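Local coordinates for ThiJ/PfpI domain protein (Brachyspira murdochii, PDB 4HCJ) that is of unknown function but has the DJ-1/PfpI alpha-beta-alpha sandwich fold, binds magnesium and may act as a hydrolase, at residues Asp71-Val76 with Lys102-Ile107; Ile10-Ser15 with Tyr36-Ser41; Gly110-Ala115 with Ser133-Gly138. One frame throughout, in Å; residues are numbered along the deposited sequence.

Contacts 1 and 2 are parallel strand pairs in one mixed sheet, their centres about 9 Å apart; contact 3 joins a helix that packs on the sheet to a second helix outside it. Neighbouring strands 9-13 and 72-75 are probably linked by hydrogen bonds from V74 N to L11 O (2.7 Å) and V13 N to V74 O (2.9 Å). Contact 3, centred about 14 Å from contact 1 and about 20 Å from contact 2, follows contact 1: strand 103-107 leads into helix 110-116, whose M114 SE packs against G106 N at 3.5 Å. It holds H137, seen as a magnesium ligand in this protein but not metal-bound in this chain's model; contacts 1 and 2 are remote.

Contact 1 (Asp71-Val76 with Lys102-Ile107); sequences DAVVFV and KIVAGI
The F75 ring meets 102-107 at its edge: A105 O lies near the ring plane, 3.5 Å from CD2, and V104 CG1 reaches the same rim 4.0 Å from CE2. With chi1 -66°, CG stands beside the backbone N, and the CD2-CE2 rim is turned to A105 O and V104. Helix 88-99 touches F75 through A94, and strand 9-13 through V13. The other flat group, the D71 carboxylate, turns from the contact: T7 N binds OD1 and N8 N, weakly, OD2. V73 and V104 stand side by side on the F75 face, CG1 to CG1 4.0 Å. On the reverse face A72 CB abuts I103 CB at 3.7 Å, and V74 and A105 sit further along, with F165 of helix 162-174 over both. Five backbone bonds run from I103 N to D71 O through to I107 N to F75 O; the shortest is F75 N to A105 O, 2.8 Å and 167° at the hydrogen. K102 bends to put NZ on the carbonyls of F70 and A67. The two strands, 17° apart in direction, are the parallel pair of a beta-alpha-beta crossover through helix 88-99, at the centre of the DJ-1/PfpI sandwich.

Contact 2 (Ile10-Ser15 with Tyr36-Ser41); sequences ILYVMS and YKTKVS
Y12 and I10 meet Y36-S41 in the parallel strand pair of a beta-alpha-beta unit, strands 9-13 and 37-42 joined through helix 21-33, within the sheet of the DJ-1/PfpI fold. Backbone hydrogen bonds come first: K37 O takes I10 N, K39 N goes to I10 O, K39 O takes Y12 N at 2.8 Å and a nearly straight 176°, and S41 N goes to Y12 O. Beyond the strand end M14 N adds a longer bond to S41 O (3.3 Å).

Aromatic contacts lie on the helix 21-33 side. The Y12 ring presents its edge to K39 O and, in plane, to T38 OG1, while T38 CB comes obliquely within 3.6 Å of CE2. The hydroxyl of Y12 is bonded to S27 OG, and Y24 meets the ring edge-to-face. Apolar packing on this side includes I10 CD1 on Y36 CB (3.6 Å) and the selenomethionine M14, whose side chain crosses that of V40 at about a right angle, with CE 4.0 Å from V40 CG1.

On the other face S41 OG touches both L11 CD1, at 3.7 Å, and V13 CG2, at 3.4 Å. Chi1 of 69° holds OG between its own N and carbonyl carbon, where it reaches Y12 O, which is thus gripped twice by one residue, with S41 OG as the second donor at 2.9 Å.

Contact 3 (Gly110-Ala115 with Ser133-Gly138); sequences GVVIMA and SHVRHG
This is apolar helix-to-helix packing, with one water bridging the two backbones at the A115-G138 end, on the flank of the DJ-1/PfpI alpha-beta-alpha sandwich. V111, V112 and A115 of helix 110-116 meet H134 and V135 of helix 132-137. The segment axes approach to 8.7 Å and run in roughly the same direction, 24° apart. Helix 110-116 also packs on the sheet: I113 and M114 reach F75 of strand 72-75, and V111 reaches T155 of strand 153-156. It thus lies between the central sheet and helix 132-137.

V135 CG2, which sits beside its own backbone N (chi1 175°, with CG1 anti), is common to all three apolar side-chain pairs. V112 CG2 is 4.1 Å from it and V111 CG1 4.2 Å, both side chains crossing V135 obliquely, and the A115 methyl stands a little further off, though that CB also lies 4.0 Å from V135 CA. V112 CG1 packs on H134 CB at 3.8 Å, and V112 CG2 touches that CB as well. The H134 imidazole has S133 OG over one face, offset toward the rim, and meets the W85 ring with planes about 55° apart; W85 also touches V112.

H137, a magnesium ligand in a crystal of this protein, takes no part in the packing, and no magnesium is bound to it in this chain's model. Separately, a magnesium ion lies about 7 Å from G138. G138, just past the helix end, comes closest to A115 in backbone, CA to CA 5.0 Å. There one water donates to both carbonyls, A115 O and G138 O, at 2.8 Å each.

Contact 1 (Asp71-Val76 with Lys102-Ile107)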
loop_
_atom_site.group_PDB
_atom_site.type_symbol
_atom_site.label_atom_id
_atom_site.label_comp_id
_atom_site.label_asym_id
_atom_site.label_seq_id
_atom_site.Cartn_x
_atom_site.Cartn_y
_atom_site.Cartn_z
ATOM N N ASP A 71 -1.735 -7.946 9.396
ATOM C CA ASP A 71 -0.595 -8.689 8.862
ATOM C C ASP A 71 0.187 -7.888 7.821
ATOM O O ASP A 71 1.345 -8.214 7.533
ATOM C CB ASP A 71 -1.071 -9.988 8.204
ATOM C CG ASP A 71 -1.757 -10.932 9.169
ATOM O OD1 ASP A 71 -1.508 -10.857 10.396
ATOM O OD2 ASP A 71 -2.540 -11.761 8.669
ATOM N N ALA A 72 -0.444 -6.886 7.221
ATOM C CA ALA A 72 0.127 -6.138 6.107
ATOM C C ALA A 72 -0.501 -4.767 6.069
ATOM O O ALA A 72 -1.660 -4.594 6.489
ATOM C CB ALA A 72 -0.151 -6.844 4.793
ATOM N N VAL A 73 0.249 -3.826 5.513
ATOM C CA VAL A 73 -0.270 -2.527 5.112
ATOM C C VAL A 73 -0.078 -2.383 3.609
ATOM O O VAL A 73 0.929 -2.837 3.056
ATOM C CB VAL A 73 0.398 -1.374 5.911
ATOM C CG1 VAL A 73 1.914 -1.313 5.674
ATOM C CG2 VAL A 73 -0.235 -0.039 5.577
ATOM N N VAL A 74 -1.075 -1.783 2.967
ATOM C CA VAL A 74 -1.079 -1.551 1.521
ATOM C C VAL A 74 -1.291 -0.068 1.257
ATOM O O VAL A 74 -2.356 0.495 1.596
ATOM C CB VAL A 74 -2.192 -2.361 0.841
ATOM C CG1 VAL A 74 -2.312 -1.998 -0.638
ATOM C CG2 VAL A 74 -1.963 -3.862 1.031
ATOM N N PHE A 75 -0.291 0.562 0.650
ATOM C CA PHE A 75 -0.347 1.973 0.257
ATOM C C PHE A 75 -0.889 2.076 -1.163
ATOM O O PHE A 75 -0.230 1.664 -2.126
ATOM C CB PHE A 75 1.047 2.607 0.366
ATOM C CG PHE A 75 1.559 2.679 1.776
ATOM C CD1 PHE A 75 1.254 3.772 2.583
ATOM C CD2 PHE A 75 2.339 1.657 2.311
ATOM C CE1 PHE A 75 1.697 3.837 3.899
ATOM C CE2 PHE A 75 2.778 1.722 3.632
ATOM C CZ PHE A 75 2.450 2.810 4.422
ATOM N N VAL A 76 -2.096 2.620 -1.285
ATOM C CA VAL A 76 -2.754 2.802 -2.568
ATOM C C VAL A 76 -2.390 4.161 -3.152
ATOM O O VAL A 76 -2.228 5.135 -2.406
ATOM C CB VAL A 76 -4.300 2.653 -2.391
ATOM C CG1 VAL A 76 -5.077 3.148 -3.602
ATOM C CG2 VAL A 76 -4.648 1.197 -2.087
ATOM N N LYS A 102 5.971 -6.945 9.606
ATOM C CA LYS A 102 4.775 -7.133 8.794
ATOM C C LYS A 102 5.098 -6.929 7.318
ATOM O O LYS A 102 6.187 -6.484 6.942
ATOM C CB LYS A 102 3.696 -6.116 9.168
ATOM C CG LYS A 102 3.371 -6.008 10.636
ATOM C CD LYS A 102 2.706 -7.230 11.179
ATOM C CE LYS A 102 2.460 -7.032 12.665
ATOM N NZ LYS A 102 1.258 -7.694 13.147
ATOM N N ILE A 103 4.140 -7.275 6.477
ATOM C CA ILE A 103 4.277 -7.012 5.049
ATOM C C ILE A 103 3.967 -5.536 4.780
ATOM O O ILE A 103 2.990 -4.985 5.314
ATOM C CB ILE A 103 3.359 -7.942 4.228
ATOM C CG1 ILE A 103 3.742 -9.428 4.432
ATOM C CG2 ILE A 103 3.287 -7.530 2.750
ATOM C CD1 ILE A 103 5.192 -9.785 4.687
ATOM N N VAL A 104 4.818 -4.906 3.981
ATOM C CA VAL A 104 4.647 -3.516 3.604
ATOM C C VAL A 104 4.541 -3.484 2.089
ATOM O O VAL A 104 5.522 -3.814 1.384
ATOM C CB VAL A 104 5.800 -2.632 4.115
ATOM C CG1 VAL A 104 5.475 -1.171 3.859
ATOM C CG2 VAL A 104 6.053 -2.876 5.603
ATOM N N ALA A 105 3.373 -3.100 1.590
ATOM C CA ALA A 105 3.105 -3.206 0.168
ATOM C C ALA A 105 2.625 -1.868 -0.368
ATOM O O ALA A 105 1.891 -1.156 0.326
ATOM C CB ALA A 105 2.070 -4.297 -0.097
ATOM N N GLY A 106 3.002 -1.529 -1.589
ATOM C CA GLY A 106 2.521 -0.322 -2.223
ATOM C C GLY A 106 2.314 -0.540 -3.700
ATOM O O GLY A 106 3.041 -1.316 -4.340
ATOM N N ILE A 107 1.363 0.196 -4.254
ATOM C CA ILE A 107 1.048 0.113 -5.660
ATOM C C ILE A 107 0.934 1.499 -6.254
ATOM O O ILE A 107 0.381 2.423 -5.646
ATOM C CB ILE A 107 -0.220 -0.760 -5.916
ATOM C CG1 ILE A 107 -0.547 -0.835 -7.409
ATOM C CG2 ILE A 107 -1.417 -0.307 -5.074
ATOM C CD1 ILE A 107 -1.515 -1.956 -7.780
#

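Contact 2 (Ile10-Ser15 with Tyr36-Ser41)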
loop_
_atom_site.group_PDB
_atom_site.type_symbol
_atom_site.label_atom_id
_atom_site.label_comp_id
_atom_site.label_asym_id
_atom_site.label_seq_id
_atom_site.Cartn_x
_atom_site.Cartn_y
_atom_site.Cartn_z
ATOM N N ILE A 10 -5.763 -7.014 6.649
ATOM C CA ILE A 10 -4.926 -6.122 5.858
ATOM C C ILE A 10 -5.420 -4.689 6.016
ATOM O O ILE A 10 -6.623 -4.433 5.944
ATOM C CB ILE A 10 -4.928 -6.532 4.371
ATOM C CG1 ILE A 10 -4.268 -7.899 4.191
ATOM C CG2 ILE A 10 -4.250 -5.467 3.488
ATOM C CD1 ILE A 10 -4.400 -8.451 2.786
ATOM N N LEU A 11 -4.491 -3.764 6.221
ATOM C CA LEU A 11 -4.777 -2.337 6.311
ATOM C C LEU A 11 -4.440 -1.618 5.015
ATOM O O LEU A 11 -3.318 -1.781 4.511
ATOM C CB LEU A 11 -3.926 -1.710 7.408
ATOM C CG LEU A 11 -4.058 -0.194 7.568
ATOM C CD1 LEU A 11 -5.458 0.186 8.073
ATOM C CD2 LEU A 11 -2.980 0.338 8.482
ATOM N N TYR A 12 -5.360 -0.813 4.493
ATOM C CA TYR A 12 -5.043 0.141 3.449
ATOM C C TYR A 12 -4.707 1.506 4.043
ATOM O O TYR A 12 -5.319 1.938 5.030
ATOM C CB TYR A 12 -6.221 0.316 2.511
ATOM C CG TYR A 12 -6.554 -0.844 1.616
ATOM C CD1 TYR A 12 -5.829 -1.071 0.451
ATOM C CD2 TYR A 12 -7.605 -1.709 1.915
ATOM C CE1 TYR A 12 -6.135 -2.103 -0.404
ATOM C CE2 TYR A 12 -7.934 -2.747 1.052
ATOM C CZ TYR A 12 -7.198 -2.940 -0.102
ATOM O OH TYR A 12 -7.566 -3.961 -0.949
ATOM N N VAL A 13 -3.765 2.192 3.412
ATOM C CA VAL A 13 -3.501 3.609 3.633
ATOM C C VAL A 13 -3.745 4.307 2.307
ATOM O O VAL A 13 -3.123 3.947 1.299
ATOM C CB VAL A 13 -2.035 3.833 4.087
ATOM C CG1 VAL A 13 -1.646 5.303 4.015
ATOM C CG2 VAL A 13 -1.824 3.264 5.490
HETATM N N MSE A 14 -4.651 5.287 2.274
HETATM C CA MSE A 14 -4.949 5.953 1.015
HETATM C C MSE A 14 -5.582 7.300 1.261
HETATM O O MSE A 14 -6.052 7.606 2.367
HETATM C CB MSE A 14 -5.827 5.072 0.109
HETATM C CG MSE A 14 -7.261 4.909 0.567
HETATM SE SE MSE A 14 -7.932 3.258 -0.252
HETATM C CE MSE A 14 -9.818 3.628 -0.203
ATOM N N SER A 15 -5.565 8.133 0.229
ATOM C CA SER A 15 -6.197 9.441 0.283
ATOM C C SER A 15 -7.718 9.303 0.262
ATOM O O SER A 15 -8.275 8.484 -0.480
ATOM C CB SER A 15 -5.703 10.314 -0.877
ATOM O OG SER A 15 -5.994 9.731 -2.136
ATOM N N TYR A 36 -8.600 -12.575 3.828
ATOM C CA TYR A 36 -7.981 -11.412 4.466
ATOM C C TYR A 36 -8.984 -10.272 4.511
ATOM O O TYR A 36 -9.289 -9.655 3.478
ATOM C CB TYR A 36 -6.687 -10.997 3.732
ATOM C CG TYR A 36 -5.615 -12.036 3.901
ATOM C CD1 TYR A 36 -4.804 -12.058 5.042
ATOM C CD2 TYR A 36 -5.447 -13.034 2.960
ATOM C CE1 TYR A 36 -3.851 -13.063 5.230
ATOM C CE2 TYR A 36 -4.504 -14.040 3.134
ATOM C CZ TYR A 36 -3.708 -14.053 4.269
ATOM O OH TYR A 36 -2.784 -15.053 4.454
ATOM N N LYS A 37 -9.471 -9.965 5.711
ATOM C CA LYS A 37 -10.395 -8.854 5.889
ATOM C C LYS A 37 -9.654 -7.535 5.887
ATOM O O LYS A 37 -8.572 -7.402 6.463
ATOM C CB LYS A 37 -11.194 -9.022 7.167
ATOM C CG LYS A 37 -12.154 -10.183 7.064
ATOM C CD LYS A 37 -13.260 -10.112 8.086
ATOM C CE LYS A 37 -14.041 -11.404 8.100
ATOM N NZ LYS A 37 -15.427 -11.252 7.619
ATOM N N THR A 38 -10.247 -6.552 5.232
ATOM C CA THR A 38 -9.557 -5.285 4.997
ATOM C C THR A 38 -10.197 -4.148 5.767
ATOM O O THR A 38 -11.409 -4.151 6.040
ATOM C CB THR A 38 -9.487 -4.915 3.484
ATOM O OG1 THR A 38 -10.794 -4.601 2.984
ATOM C CG2 THR A 38 -8.876 -6.031 2.648
ATOM N N LYS A 39 -9.365 -3.180 6.128
ATOM C CA LYS A 39 -9.812 -1.912 6.674
ATOM C C LYS A 39 -9.116 -0.809 5.902
ATOM O O LYS A 39 -8.032 -1.017 5.346
ATOM C CB LYS A 39 -9.462 -1.796 8.161
ATOM C CG LYS A 39 -10.092 -2.869 9.038
ATOM C CD LYS A 39 -11.581 -2.656 9.188
ATOM C CE LYS A 39 -12.175 -3.679 10.152
ATOM N NZ LYS A 39 -11.358 -3.765 11.390
ATOM N N VAL A 40 -9.737 0.365 5.888
ATOM C CA VAL A 40 -9.154 1.555 5.273
ATOM C C VAL A 40 -8.801 2.562 6.356
ATOM O O VAL A 40 -9.648 2.900 7.198
ATOM C CB VAL A 40 -10.132 2.201 4.266
ATOM C CG1 VAL A 40 -9.626 3.551 3.794
ATOM C CG2 VAL A 40 -10.379 1.281 3.088
ATOM N N SER A 41 -7.568 3.059 6.299
ATOM C CA SER A 41 -7.156 4.226 7.076
ATOM C C SER A 41 -6.913 5.420 6.168
ATOM O O SER A 41 -6.419 5.286 5.038
ATOM C CB SER A 41 -5.941 3.956 7.967
ATOM O OG SER A 41 -4.738 3.760 7.239
#

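Contact 3 (Gly110-Ala115 with Ser133-Gly138)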
loop_
_atom_site.group_PDB
_atom_site.type_symbol
_atom_site.label_atom_id
_atom_site.label_comp_id
_atom_site.label_asym_id
_atom_site.label_seq_id
_atom_site.Cartn_x
_atom_site.Cartn_y
_atom_site.Cartn_z
ATOM N N GLY A 110 1.377 4.957 -4.377
ATOM C CA GLY A 110 1.607 4.581 -2.993
ATOM C C GLY A 110 3.059 4.236 -2.679
ATOM O O GLY A 110 3.520 4.415 -1.545
ATOM N N VAL A 111 3.799 3.749 -3.681
ATOM C CA VAL A 111 5.196 3.374 -3.474
ATOM C C VAL A 111 6.028 4.584 -3.032
ATOM O O VAL A 111 7.008 4.423 -2.308
ATOM C CB VAL A 111 5.785 2.710 -4.744
ATOM C CG1 VAL A 111 7.259 2.353 -4.568
ATOM C CG2 VAL A 111 4.985 1.454 -5.095
ATOM N N VAL A 112 5.663 5.794 -3.482
ATOM C CA VAL A 112 6.418 6.982 -3.115
ATOM C C VAL A 112 6.417 7.236 -1.602
ATOM O O VAL A 112 7.405 7.717 -1.056
ATOM C CB VAL A 112 5.976 8.208 -3.917
ATOM C CG1 VAL A 112 6.735 9.461 -3.479
ATOM C CG2 VAL A 112 6.166 7.949 -5.403
ATOM N N ILE A 113 5.317 6.910 -0.915
ATOM C CA ILE A 113 5.295 7.056 0.537
ATOM C C ILE A 113 6.396 6.199 1.157
ATOM O O ILE A 113 7.122 6.629 2.058
ATOM C CB ILE A 113 3.928 6.680 1.120
ATOM C CG1 ILE A 113 2.860 7.679 0.638
ATOM C CG2 ILE A 113 3.967 6.625 2.649
ATOM C CD1 ILE A 113 1.422 7.234 0.925
HETATM N N MSE A 114 6.480 4.951 0.702
HETATM C CA MSE A 114 7.501 4.027 1.189
HETATM C C MSE A 114 8.925 4.521 0.878
HETATM O O MSE A 114 9.821 4.463 1.741
HETATM C CB MSE A 114 7.240 2.642 0.604
HETATM C CG MSE A 114 5.918 2.043 1.113
HETATM SE SE MSE A 114 5.196 0.616 0.003
HETATM C CE MSE A 114 6.628 -0.696 0.117
ATOM N N ALA A 115 9.118 5.035 -0.335
ATOM C CA ALA A 115 10.417 5.566 -0.709
ATOM C C ALA A 115 10.797 6.732 0.202
ATOM O O ALA A 115 11.923 6.808 0.706
ATOM C CB ALA A 115 10.394 6.012 -2.160
ATOM N N SER A 133 11.464 9.373 -10.470
ATOM C CA SER A 133 12.349 10.337 -9.824
ATOM C C SER A 133 12.336 10.170 -8.302
ATOM O O SER A 133 13.390 10.071 -7.658
ATOM C CB SER A 133 11.925 11.752 -10.207
ATOM O OG SER A 133 10.608 12.011 -9.784
ATOM N N HIS A 134 11.137 10.137 -7.729
ATOM C CA HIS A 134 11.007 10.076 -6.277
ATOM C C HIS A 134 11.524 8.770 -5.724
ATOM O O HIS A 134 12.138 8.711 -4.650
ATOM C CB HIS A 134 9.552 10.230 -5.857
ATOM C CG HIS A 134 8.884 11.409 -6.471
ATOM N ND1 HIS A 134 9.058 12.685 -5.991
ATOM C CD2 HIS A 134 8.030 11.504 -7.516
ATOM C CE1 HIS A 134 8.357 13.523 -6.733
ATOM N NE2 HIS A 134 7.735 12.832 -7.669
ATOM N N VAL A 135 11.248 7.693 -6.453
ATOM C CA VAL A 135 11.620 6.373 -5.989
ATOM C C VAL A 135 13.141 6.180 -6.067
ATOM O O VAL A 135 13.758 5.666 -5.123
ATOM C CB VAL A 135 10.793 5.314 -6.733
ATOM C CG1 VAL A 135 11.231 3.905 -6.355
ATOM C CG2 VAL A 135 9.300 5.511 -6.377
ATOM N N ARG A 136 13.760 6.637 -7.158
ATOM C CA ARG A 136 15.209 6.589 -7.242
ATOM C C ARG A 136 15.857 7.495 -6.197
ATOM O O ARG A 136 16.928 7.159 -5.663
ATOM C CB ARG A 136 15.708 6.987 -8.628
ATOM C CG ARG A 136 15.395 5.968 -9.700
ATOM C CD ARG A 136 16.232 6.216 -10.971
ATOM N NE ARG A 136 15.798 5.383 -12.099
ATOM C CZ ARG A 136 16.148 4.120 -12.292
ATOM N NH1 ARG A 136 16.950 3.498 -11.430
ATOM N NH2 ARG A 136 15.691 3.477 -13.362
ATOM N N HIS A 137 15.227 8.629 -5.885
ATOM C CA HIS A 137 15.766 9.520 -4.874
ATOM C C HIS A 137 15.862 8.827 -3.510
ATOM O O HIS A 137 16.775 9.112 -2.723
ATOM C CB HIS A 137 14.911 10.783 -4.777
ATOM C CG HIS A 137 15.388 11.757 -3.749
ATOM N ND1 HIS A 137 16.480 12.575 -3.933
ATOM C CD2 HIS A 137 14.926 12.012 -2.503
ATOM C CE1 HIS A 137 16.649 13.313 -2.845
ATOM N NE2 HIS A 137 15.723 12.986 -1.962
ATOM N N GLY A 138 14.932 7.910 -3.250
ATOM C CA GLY A 138 14.957 7.081 -2.060
ATOM C C GLY A 138 15.887 5.876 -2.118
ATOM O O GLY A 138 15.784 4.984 -1.272
HETATM O O HOH W 1 13.614 4.589 0.523
#